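Local coordinates for protein dipeptidase AC. Metallo peptidase. MEROPS family M19 (Rhodobacter sphaeroides, PDB 3LY0) that probably hydrolyses dipeptides as a zinc-dependent metallodipeptidase of the M19 family, and binds two zinc ions and a phosphinate mimic of L-Ala-D-Ala, at residues H13-L18 with G304-G309; F54-V59 with H137-E142; V165-T170 with L210-E215. All coordinates share one frame; numbering follows the deposited sequence.

Contact 1 (H13-L18 with G304-G309); sequences HNDFLL and GSDFDG. With ZN (zinc ion), chain D; LY0 ((2R)-3-[(R)-[(1R)-1-aminoethyl](hydroxy)phosphoryl]-2-methylpropanoic acid), chain C.
The His13 ring meets Asp306 at its edge: CD2 comes to 3.3 Å from Asp306 OD1, close to the imidazole plane, with the carboxylate turned 76° against the ring. Asp308 OD2 likewise lies in the plane of the Phe16 ring, at its edge beside CD2, its carboxylate salt-bridged to Arg19 and accepting from His39 N, and a face of the Phe307 ring carries the CB of Ser305. Segment 13-18 supplies zinc ligands and 304-309 closes in on the inhibitor beside them, illustrating how a metal-centred pocket is assembled from segments nearly 300 residues apart. His13 CG stands anti to the backbone N (chi1 -171°), which carries NE2 to 2.2 Å from the zinc. Asp15 grips the same ion with both carboxylate oxygens, the inhibitor adds N1 and O31, and Glu139 completes the shell. Asp306 OD1 lies 2.7 Å from the inhibitor atom O31, and its OD2 is held by Asn264. Losing the carboxylate to an alanine here would probably leave Asn264 without its acceptor and open a gap beside O31. Backbone bonds fix the frame: Asp306 N donates to His13 O, and Asp15 N reaches Phe307 O at 2.9 Å in a nearly straight bond. An Asx turn, Phe16 N to Asn14 OD1, leads toward helix 16-22, and an ST turn at Ser305, whose OG is also hydrogen-bonded to Asp11, shapes the facing loop. A water joins Asp15 O to Asp308 O. Around this buried contact, the His13 ring stacks on His233, Asn14 pairs with strand 50-57, Phe16 packs on helix 89-109, and the loop 304-309 follows strand 301-303.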
loop_
_atom_site.group_PDB
_atom_site.type_symbol
_atom_site.label_atom_id
_atom_site.label_comp_id
_atom_site.label_asym_id
_atom_site.label_seq_id
_atom_site.Cartn_x
_atom_site.Cartn_y
_atom_site.Cartn_z
ATOM N N HIS A 13 -1.135 -1.387 3.144
ATOM C CA HIS A 13 -1.682 -1.607 1.805
ATOM C C HIS A 13 -2.103 -3.039 1.536
ATOM O O HIS A 13 -1.269 -3.942 1.583
ATOM C CB HIS A 13 -0.648 -1.226 0.736
ATOM C CG HIS A 13 -1.208 -1.213 -0.649
ATOM N ND1 HIS A 13 -1.797 -0.089 -1.193
ATOM C CD2 HIS A 13 -1.300 -2.183 -1.595
ATOM C CE1 HIS A 13 -2.199 -0.361 -2.421
ATOM N NE2 HIS A 13 -1.918 -1.622 -2.688
ATOM N N ASN A 14 -3.379 -3.243 1.210
ATOM C CA ASN A 14 -3.788 -4.547 0.692
ATOM C C ASN A 14 -4.764 -4.405 -0.457
ATOM O O ASN A 14 -5.429 -3.376 -0.585
ATOM C CB ASN A 14 -4.368 -5.452 1.799
ATOM C CG ASN A 14 -5.814 -5.130 2.124
ATOM O OD1 ASN A 14 -6.721 -5.390 1.330
ATOM N ND2 ASN A 14 -6.039 -4.572 3.309
ATOM N N ASP A 15 -4.827 -5.443 -1.289
ATOM C CA ASP A 15 -5.712 -5.465 -2.440
ATOM C C ASP A 15 -6.823 -6.505 -2.317
ATOM O O ASP A 15 -7.275 -7.061 -3.313
ATOM C CB ASP A 15 -4.901 -5.686 -3.715
ATOM C CG ASP A 15 -3.987 -4.520 -4.016
ATOM O OD1 ASP A 15 -4.499 -3.416 -4.305
ATOM O OD2 ASP A 15 -2.757 -4.682 -3.946
ATOM N N PHE A 16 -7.278 -6.752 -1.093
ATOM C CA PHE A 16 -8.393 -7.667 -0.904
ATOM C C PHE A 16 -9.608 -7.294 -1.757
ATOM O O PHE A 16 -10.309 -8.173 -2.246
ATOM C CB PHE A 16 -8.794 -7.733 0.565
ATOM C CG PHE A 16 -9.931 -8.667 0.834
ATOM C CD1 PHE A 16 -11.183 -8.168 1.136
ATOM C CD2 PHE A 16 -9.749 -10.039 0.750
ATOM C CE1 PHE A 16 -12.244 -9.022 1.381
ATOM C CE2 PHE A 16 -10.799 -10.903 0.983
ATOM C CZ PHE A 16 -12.051 -10.393 1.304
ATOM N N LEU A 17 -9.862 -6.002 -1.941
ATOM C CA LEU A 17 -11.032 -5.584 -2.709
ATOM C C LEU A 17 -10.987 -6.104 -4.149
ATOM O O LEU A 17 -12.027 -6.307 -4.771
ATOM C CB LEU A 17 -11.190 -4.058 -2.695
ATOM C CG LEU A 17 -11.614 -3.446 -1.358
ATOM C CD1 LEU A 17 -11.511 -1.940 -1.428
ATOM C CD2 LEU A 17 -13.042 -3.878 -0.984
ATOM N N LEU A 18 -9.787 -6.329 -4.677
ATOM C CA LEU A 18 -9.685 -6.849 -6.029
ATOM C C LEU A 18 -10.307 -8.237 -6.112
ATOM O O LEU A 18 -10.874 -8.625 -7.137
ATOM C CB LEU A 18 -8.219 -6.871 -6.486
ATOM C CG LEU A 18 -7.947 -7.231 -7.946
ATOM C CD1 LEU A 18 -8.473 -6.164 -8.885
ATOM C CD2 LEU A 18 -6.442 -7.418 -8.139
ATOM N N GLY A 304 3.638 -2.564 5.078
ATOM C CA GLY A 304 2.835 -2.245 3.905
ATOM C C GLY A 304 2.723 -3.479 3.029
ATOM O O GLY A 304 3.218 -3.491 1.895
ATOM N N SER A 305 2.049 -4.488 3.569
ATOM C CA SER A 305 2.118 -5.879 3.112
ATOM C C SER A 305 2.018 -6.091 1.607
ATOM O O SER A 305 2.783 -6.874 1.035
ATOM C CB SER A 305 1.015 -6.695 3.799
ATOM O OG SER A 305 -0.276 -6.266 3.385
ATOM N N ASP A 306 1.058 -5.413 0.980
ATOM C CA ASP A 306 0.639 -5.751 -0.373
ATOM C C ASP A 306 -0.041 -7.119 -0.380
ATOM O O ASP A 306 -0.050 -7.812 -1.398
ATOM C CB ASP A 306 1.826 -5.728 -1.346
ATOM C CG ASP A 306 1.493 -5.040 -2.667
ATOM O OD1 ASP A 306 0.312 -4.692 -2.920
ATOM O OD2 ASP A 306 2.433 -4.837 -3.460
ATOM N N PHE A 307 -0.631 -7.506 0.753
ATOM C CA PHE A 307 -1.458 -8.715 0.779
ATOM C C PHE A 307 -2.489 -8.685 -0.356
ATOM O O PHE A 307 -3.160 -7.666 -0.588
ATOM C CB PHE A 307 -2.209 -8.874 2.109
ATOM C CG PHE A 307 -1.378 -9.405 3.251
ATOM C CD1 PHE A 307 -0.502 -10.464 3.079
ATOM C CD2 PHE A 307 -1.528 -8.860 4.529
ATOM C CE1 PHE A 307 0.236 -10.958 4.158
ATOM C CE2 PHE A 307 -0.792 -9.344 5.600
ATOM C CZ PHE A 307 0.090 -10.389 5.410
ATOM N N ASP A 308 -2.606 -9.820 -1.048
ATOM C CA ASP A 308 -3.513 -10.016 -2.185
ATOM C C ASP A 308 -3.177 -9.194 -3.428
ATOM O O ASP A 308 -3.921 -9.213 -4.410
ATOM C CB ASP A 308 -4.978 -9.875 -1.759
ATOM C CG ASP A 308 -5.493 -11.119 -1.048
ATOM O OD1 ASP A 308 -5.123 -12.229 -1.481
ATOM O OD2 ASP A 308 -6.251 -10.990 -0.065
ATOM N N GLY A 309 -2.035 -8.511 -3.401
ATOM C CA GLY A 309 -1.564 -7.769 -4.562
ATOM C C GLY A 309 -0.281 -8.299 -5.187
ATOM O O GLY A 309 0.050 -7.930 -6.310
HETATM ZN ZN ZN D . -2.417 -2.600 -4.632
HETATM P P LY0 C . -0.002 -3.661 -6.444
HETATM C C1 LY0 C . -1.483 -4.695 -8.574
HETATM N N1 LY0 C . -2.648 -3.406 -6.806
HETATM C C2 LY0 C . -1.567 -4.327 -7.109
HETATM C C4 LY0 C . 1.295 -4.962 -6.446
HETATM C C5 LY0 C . 2.618 -4.551 -7.030
HETATM C C6 LY0 C . 3.100 -3.223 -6.513
HETATM C C7 LY0 C . 3.663 -5.637 -7.036
HETATM O O31 LY0 C . -0.328 -3.185 -5.048
HETATM O O32 LY0 C . 0.426 -2.424 -7.302
HETATM O O61 LY0 C . 4.119 -2.599 -7.154
HETATM O O62 LY0 C . 2.565 -2.670 -5.537
HETATM O O HOH W 1 -6.507 -9.140 -5.198
#

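Contact 2 (F54-V59 with H137-E142); sequences FFAIYV and HMEGAE. With ZN (zinc ion), chain D; ZN (zinc ion), chain E; LY0 ((2R)-3-[(R)-[(1R)-1-aminoethyl](hydroxy)phosphoryl]-2-methylpropanoic acid), chain C.
Strands 50-57 and 132-139, parallel neighbours in the TIM-barrel fold, run here toward the two-zinc site, Ala56 paired with His137 and Ile57 with Met138. The backbone of Ile57 bonds to the residues on either side of Met138: its N donates to His137 O at 2.7 Å and its O accepts from Glu139 N at 2.8 Å, while His137 N bonds Phe55 O. Ala56 and His137 share the face where Ala56 CB sits at the edge of the imidazole, 3.7 Å from CD2; Ile57 and Met138 turn to the other. Just past Ile57 and Met138, Glu139 stretches out, CG anti to the backbone N (chi1 176°), chain extended onward. The Glu139 carboxylate thus bridges both zinc ions, OE1 to one and OE2 to the other, each at 2.1 Å. Tyr58 turns one ring face to the inhibitor's N1, 3.4 Å from Tyr58 CD2, and its CB packs 3.6 Å from Glu139 OE1; its hydroxyl is bonded to His65. A water accepts from Val59 N and lies within bonding distance of Glu139 O and Glu142 OE1. Ser161 of strand 159-163 bonds His137 ND1, strand 13-14 bonds the other edge of strand 50-57, and helix 89-109 packs against Phe55 and Ile57.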
loop_
_atom_site.group_PDB
_atom_site.type_symbol
_atom_site.label_atom_id
_atom_site.label_comp_id
_atom_site.label_asym_id
_atom_site.label_seq_id
_atom_site.Cartn_x
_atom_site.Cartn_y
_atom_site.Cartn_z
ATOM N N PHE A 54 -5.013 -0.145 5.311
ATOM C CA PHE A 54 -5.502 0.548 4.130
ATOM C C PHE A 54 -5.985 -0.495 3.123
ATOM O O PHE A 54 -5.217 -1.398 2.744
ATOM C CB PHE A 54 -4.374 1.340 3.457
ATOM C CG PHE A 54 -3.844 2.511 4.252
ATOM C CD1 PHE A 54 -4.149 3.817 3.873
ATOM C CD2 PHE A 54 -2.982 2.319 5.325
ATOM C CE1 PHE A 54 -3.626 4.906 4.573
ATOM C CE2 PHE A 54 -2.451 3.393 6.017
ATOM C CZ PHE A 54 -2.774 4.690 5.647
ATOM N N PHE A 55 -7.232 -0.341 2.682
ATOM C CA PHE A 55 -7.833 -1.194 1.660
ATOM C C PHE A 55 -7.867 -0.437 0.339
ATOM O O PHE A 55 -8.604 0.534 0.189
ATOM C CB PHE A 55 -9.242 -1.625 2.101
ATOM C CG PHE A 55 -9.229 -2.659 3.189
ATOM C CD1 PHE A 55 -9.449 -4.000 2.894
ATOM C CD2 PHE A 55 -8.957 -2.292 4.499
ATOM C CE1 PHE A 55 -9.399 -4.969 3.900
ATOM C CE2 PHE A 55 -8.895 -3.252 5.506
ATOM C CZ PHE A 55 -9.122 -4.581 5.205
ATOM N N ALA A 56 -7.039 -0.882 -0.598
ATOM C CA ALA A 56 -6.864 -0.177 -1.857
ATOM C C ALA A 56 -7.975 -0.441 -2.851
ATOM O O ALA A 56 -8.372 -1.589 -3.083
ATOM C CB ALA A 56 -5.515 -0.542 -2.474
ATOM N N ILE A 57 -8.448 0.652 -3.438
ATOM C CA ILE A 57 -9.264 0.631 -4.640
ATOM C C ILE A 57 -8.292 0.860 -5.789
ATOM O O ILE A 57 -7.711 1.935 -5.909
ATOM C CB ILE A 57 -10.304 1.759 -4.597
ATOM C CG1 ILE A 57 -11.307 1.521 -3.458
ATOM C CG2 ILE A 57 -10.999 1.918 -5.954
ATOM C CD1 ILE A 57 -12.128 2.728 -3.113
ATOM N N TYR A 58 -8.104 -0.162 -6.616
ATOM C CA TYR A 58 -7.140 -0.120 -7.706
ATOM C C TYR A 58 -7.828 -0.638 -8.955
ATOM O O TYR A 58 -8.444 -1.695 -8.919
ATOM C CB TYR A 58 -5.906 -0.963 -7.348
ATOM C CG TYR A 58 -5.302 -1.747 -8.493
ATOM C CD1 TYR A 58 -4.483 -1.134 -9.438
ATOM C CD2 TYR A 58 -5.543 -3.107 -8.618
ATOM C CE1 TYR A 58 -3.939 -1.858 -10.484
ATOM C CE2 TYR A 58 -4.994 -3.840 -9.647
ATOM C CZ TYR A 58 -4.200 -3.214 -10.582
ATOM O OH TYR A 58 -3.659 -3.967 -11.605
ATOM N N VAL A 59 -7.738 0.123 -10.045
ATOM C CA VAL A 59 -8.419 -0.224 -11.288
ATOM C C VAL A 59 -7.462 -0.987 -12.200
ATOM O O VAL A 59 -6.463 -0.434 -12.655
ATOM C CB VAL A 59 -8.928 1.050 -12.012
ATOM C CG1 VAL A 59 -9.555 0.696 -13.358
ATOM C CG2 VAL A 59 -9.908 1.798 -11.135
ATOM N N HIS A 137 -8.750 3.657 0.510
ATOM C CA HIS A 137 -7.561 4.141 -0.176
ATOM C C HIS A 137 -7.756 3.985 -1.670
ATOM O O HIS A 137 -8.324 2.991 -2.118
ATOM C CB HIS A 137 -6.347 3.306 0.252
ATOM C CG HIS A 137 -5.105 3.591 -0.539
ATOM N ND1 HIS A 137 -4.287 4.667 -0.269
ATOM C CD2 HIS A 137 -4.549 2.944 -1.591
ATOM C CE1 HIS A 137 -3.272 4.663 -1.117
ATOM N NE2 HIS A 137 -3.407 3.630 -1.930
ATOM N N MET A 138 -7.287 4.957 -2.449
ATOM C CA MET A 138 -7.345 4.859 -3.903
ATOM C C MET A 138 -5.919 4.756 -4.444
ATOM O O MET A 138 -5.104 5.640 -4.212
ATOM C CB MET A 138 -8.061 6.107 -4.455
ATOM C CG MET A 138 -8.244 6.177 -5.965
ATOM S SD MET A 138 -9.435 7.470 -6.459
ATOM C CE MET A 138 -10.852 6.888 -5.580
ATOM N N GLU A 139 -5.614 3.660 -5.133
ATOM C CA GLU A 139 -4.280 3.423 -5.673
ATOM C C GLU A 139 -4.324 3.758 -7.148
ATOM O O GLU A 139 -4.721 2.926 -7.962
ATOM C CB GLU A 139 -3.890 1.957 -5.484
ATOM C CG GLU A 139 -2.540 1.597 -6.106
ATOM C CD GLU A 139 -2.052 0.213 -5.698
ATOM O OE1 GLU A 139 -2.886 -0.665 -5.408
ATOM O OE2 GLU A 139 -0.835 0.002 -5.659
ATOM N N GLY A 140 -3.899 4.974 -7.489
ATOM C CA GLY A 140 -4.081 5.511 -8.834
ATOM C C GLY A 140 -5.369 6.301 -8.842
ATOM O O GLY A 140 -6.406 5.818 -8.387
ATOM N N ALA A 141 -5.306 7.536 -9.324
ATOM C CA ALA A 141 -6.433 8.446 -9.198
ATOM C C ALA A 141 -7.248 8.603 -10.485
ATOM O O ALA A 141 -7.851 9.654 -10.705
ATOM C CB ALA A 141 -5.951 9.798 -8.700
ATOM N N GLU A 142 -7.290 7.559 -11.308
ATOM C CA GLU A 142 -8.023 7.625 -12.566
ATOM C C GLU A 142 -9.500 7.952 -12.391
ATOM O O GLU A 142 -10.105 8.551 -13.279
ATOM C CB GLU A 142 -7.915 6.311 -13.317
ATOM C CG GLU A 142 -6.540 6.033 -13.866
ATOM C CD GLU A 142 -5.656 5.235 -12.933
ATOM O OE1 GLU A 142 -6.003 5.035 -11.747
ATOM O OE2 GLU A 142 -4.592 4.803 -13.411
HETATM ZN ZN ZN D . -2.417 -2.600 -4.632
HETATM ZN ZN ZN E . 0.872 -1.208 -5.497
HETATM P P LY0 C . -0.002 -3.661 -6.444
HETATM C C1 LY0 C . -1.483 -4.695 -8.574
HETATM N N1 LY0 C . -2.648 -3.406 -6.806
HETATM C C2 LY0 C . -1.567 -4.327 -7.109
HETATM C C4 LY0 C . 1.295 -4.962 -6.446
HETATM C C5 LY0 C . 2.618 -4.551 -7.030
HETATM C C6 LY0 C . 3.100 -3.223 -6.513
HETATM C C7 LY0 C . 3.663 -5.637 -7.036
HETATM O O31 LY0 C . -0.328 -3.185 -5.048
HETATM O O32 LY0 C . 0.426 -2.424 -7.302
HETATM O O61 LY0 C . 4.119 -2.599 -7.154
HETATM O O62 LY0 C . 2.565 -2.670 -5.537
HETATM O O HOH W 2 -8.502 3.374 -8.246
HETATM O O HOH W 3 -6.284 2.690 -10.222
#

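Contact 3 (V165-T170 with L210-E215); sequences VWSRPT and LSHLNE. With ZN (zinc ion), chain E; LY0 ((2R)-3-[(R)-[(1R)-1-aminoethyl](hydroxy)phosphoryl]-2-methylpropanoic acid), chain C.
Loop meets loop here, Trp166 and His212 lying nearest with CA atoms 5.3 Å apart: Ser167 centres an inverse gamma turn, and a type II beta turn runs from Leu210 to Leu213. The His212 imidazole is held from several sides. Its ND1 donates to Ser167 OG at 2.8 Å, the hydroxyl oxygen lying only 3° out of the ring plane, and Ser167 OG is in turn bonded to Val176 O. His212 NE2 binds a zinc ion at 2.2 Å. Over one face of the imidazole comes Trp166 CD1, offset toward the rim, with the indole's five-membered ring tilted 43° against it. Trp166 CG is anti to the backbone N (chi1 -177°), a torsion that swings the indole toward the pocket, where NE1 donates to the inhibitor's phosphinate oxygen O32 at 2.7 Å in a fairly straight bond. Farther out, Val165 CG2 touches Leu213 CD1 at 3.7 Å, the two side chains crossing at about a right angle, while a water bridges Val165 O and Ser211 O. Glu139 and His233 complete the protein ligands of this zinc. Because ND1 serves as donor to Ser167, NE2 presents its lone pair to the metal; the ND1 bond and the metal bond together probably fix the rotation of the ring, and the indole N-H, gripping a zinc-bound oxygen, is likely to ease the negative charge on the phosphinate.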
loop_
_atom_site.group_PDB
_atom_site.type_symbol
_atom_site.label_atom_id
_atom_site.label_comp_id
_atom_site.label_asym_id
_atom_site.label_seq_id
_atom_site.Cartn_x
_atom_site.Cartn_y
_atom_site.Cartn_z
ATOM N N VAL A 165 -0.872 8.017 -8.742
ATOM C CA VAL A 165 -0.674 7.067 -9.822
ATOM C C VAL A 165 -0.437 5.647 -9.333
ATOM O O VAL A 165 0.063 5.424 -8.225
ATOM C CB VAL A 165 0.517 7.463 -10.727
ATOM C CG1 VAL A 165 0.353 8.884 -11.255
ATOM C CG2 VAL A 165 1.863 7.286 -9.986
ATOM N N TRP A 166 -0.804 4.691 -10.182
ATOM C CA TRP A 166 -0.321 3.329 -10.099
ATOM C C TRP A 166 0.850 3.293 -11.098
ATOM O O TRP A 166 1.361 4.355 -11.478
ATOM C CB TRP A 166 -1.450 2.346 -10.445
ATOM C CG TRP A 166 -1.040 0.929 -10.313
ATOM C CD1 TRP A 166 -0.671 0.282 -9.158
ATOM C CD2 TRP A 166 -0.933 -0.034 -11.366
ATOM N NE1 TRP A 166 -0.336 -1.021 -9.439
ATOM C CE2 TRP A 166 -0.477 -1.240 -10.785
ATOM C CE3 TRP A 166 -1.157 0.007 -12.746
ATOM C CZ2 TRP A 166 -0.258 -2.396 -11.532
ATOM C CZ3 TRP A 166 -0.926 -1.153 -13.491
ATOM C CH2 TRP A 166 -0.485 -2.332 -12.881
ATOM N N SER A 167 1.280 2.107 -11.518
ATOM C CA SER A 167 2.369 2.017 -12.497
ATOM C C SER A 167 1.797 2.156 -13.916
ATOM O O SER A 167 1.802 1.206 -14.707
ATOM C CB SER A 167 3.146 0.718 -12.296
ATOM O OG SER A 167 4.016 0.824 -11.168
ATOM N N ARG A 168 1.289 3.355 -14.209
ATOM C CA ARG A 168 0.493 3.611 -15.405
ATOM C C ARG A 168 0.222 5.111 -15.443
ATOM O O ARG A 168 0.005 5.717 -14.401
ATOM C CB ARG A 168 -0.818 2.824 -15.297
ATOM C CG ARG A 168 -1.813 3.026 -16.433
ATOM C CD ARG A 168 -3.025 2.120 -16.222
ATOM N NE ARG A 168 -3.680 2.412 -14.947
ATOM C CZ ARG A 168 -4.287 1.515 -14.180
ATOM N NH1 ARG A 168 -4.350 0.242 -14.543
ATOM N NH2 ARG A 168 -4.839 1.908 -13.037
ATOM N N PRO A 169 0.270 5.729 -16.638
ATOM C CA PRO A 169 0.094 7.185 -16.687
ATOM C C PRO A 169 -1.323 7.610 -16.300
ATOM O O PRO A 169 -2.274 6.882 -16.592
ATOM C CB PRO A 169 0.364 7.514 -18.164
ATOM C CG PRO A 169 0.069 6.245 -18.897
ATOM C CD PRO A 169 0.549 5.157 -17.968
ATOM N N THR A 170 -1.450 8.771 -15.662
ATOM C CA THR A 170 -2.759 9.350 -15.359
ATOM C C THR A 170 -2.746 10.820 -15.767
ATOM O O THR A 170 -1.700 11.344 -16.153
ATOM C CB THR A 170 -3.086 9.287 -13.858
ATOM O OG1 THR A 170 -2.280 10.237 -13.149
ATOM C CG2 THR A 170 -2.870 7.881 -13.299
ATOM N N LEU A 210 2.981 7.956 -2.130
ATOM C CA LEU A 210 3.993 8.057 -3.174
ATOM C C LEU A 210 4.377 6.719 -3.804
ATOM O O LEU A 210 5.091 6.697 -4.807
ATOM C CB LEU A 210 5.247 8.717 -2.602
ATOM C CG LEU A 210 5.035 10.090 -1.960
ATOM C CD1 LEU A 210 6.204 10.431 -1.050
ATOM C CD2 LEU A 210 4.881 11.137 -3.042
ATOM N N SER A 211 3.944 5.597 -3.222
ATOM C CA SER A 211 4.235 4.306 -3.848
ATOM C C SER A 211 3.701 4.296 -5.284
ATOM O O SER A 211 2.547 4.668 -5.535
ATOM C CB SER A 211 3.657 3.130 -3.044
ATOM O OG SER A 211 4.303 2.989 -1.785
ATOM N N HIS A 212 4.580 3.891 -6.201
ATOM C CA HIS A 212 4.361 3.865 -7.664
ATOM C C HIS A 212 4.737 5.138 -8.383
ATOM O O HIS A 212 4.997 5.093 -9.575
ATOM C CB HIS A 212 2.934 3.482 -8.062
ATOM C CG HIS A 212 2.586 2.072 -7.732
ATOM N ND1 HIS A 212 2.874 1.021 -8.575
ATOM C CD2 HIS A 212 1.949 1.542 -6.661
ATOM C CE1 HIS A 212 2.460 -0.105 -8.017
ATOM N NE2 HIS A 212 1.873 0.188 -6.868
ATOM N N LEU A 213 4.736 6.265 -7.681
ATOM C CA LEU A 213 5.081 7.534 -8.314
ATOM C C LEU A 213 6.559 7.505 -8.688
ATOM O O LEU A 213 7.379 7.007 -7.929
ATOM C CB LEU A 213 4.781 8.686 -7.361
ATOM C CG LEU A 213 4.812 10.103 -7.943
ATOM C CD1 LEU A 213 3.873 10.269 -9.140
ATOM C CD2 LEU A 213 4.470 11.094 -6.855
ATOM N N ASN A 214 6.886 8.010 -9.873
ATOM C CA ASN A 214 8.282 8.063 -10.280
ATOM C C ASN A 214 9.043 9.155 -9.523
ATOM O O ASN A 214 8.473 9.896 -8.718
ATOM C CB ASN A 214 8.419 8.173 -11.805
ATOM C CG ASN A 214 7.955 9.517 -12.364
ATOM O OD1 ASN A 214 7.831 10.517 -11.645
ATOM N ND2 ASN A 214 7.713 9.539 -13.681
ATOM N N GLU A 215 10.346 9.231 -9.757
ATOM C CA GLU A 215 11.183 10.084 -8.925
ATOM C C GLU A 215 10.889 11.574 -9.130
ATOM O O GLU A 215 10.889 12.363 -8.177
ATOM C CB GLU A 215 12.665 9.786 -9.165
ATOM C CG GLU A 215 13.575 10.447 -8.137
ATOM C CD GLU A 215 14.997 9.920 -8.147
ATOM O OE1 GLU A 215 15.269 8.922 -8.832
ATOM O OE2 GLU A 215 15.836 10.512 -7.442
HETATM ZN ZN ZN E . 0.872 -1.208 -5.497
HETATM P P LY0 C . -0.002 -3.661 -6.444
HETATM C C1 LY0 C . -1.483 -4.695 -8.574
HETATM N N1 LY0 C . -2.648 -3.406 -6.806
HETATM C C2 LY0 C . -1.567 -4.327 -7.109
HETATM C C4 LY0 C . 1.295 -4.962 -6.446
HETATM C C5 LY0 C . 2.618 -4.551 -7.030
HETATM C C6 LY0 C . 3.100 -3.223 -6.513
HETATM C C7 LY0 C . 3.663 -5.637 -7.036
HETATM O O31 LY0 C . -0.328 -3.185 -5.048
HETATM O O32 LY0 C . 0.426 -2.424 -7.302
HETATM O O61 LY0 C . 4.119 -2.599 -7.154
HETATM O O62 LY0 C . 2.565 -2.670 -5.537
HETATM O O HOH W 4 -0.291 4.469 -5.592
#

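Contact 1 joins a segment near the N-terminus to one nearly 300 residues later, and the other two are nested inside the loop it closes, contact 2 ending before contact 3 begins. Centres lie about 10 Å apart for contacts 1 and 2, about 12 Å for 2 and 3, and about 17 Å for 1 and 3, which do not touch. Strand 50-57 ties contact 1 to contact 2 through backbone bonds with Asn14, and Arg168 ties contact 3 to contact 2 by a salt bridge to Glu142. Contacts 1 and 2 share one zinc, 2 and 3 the other, and all three border the inhibitor: residues distant in sequence converge at strand ends and the loops following them.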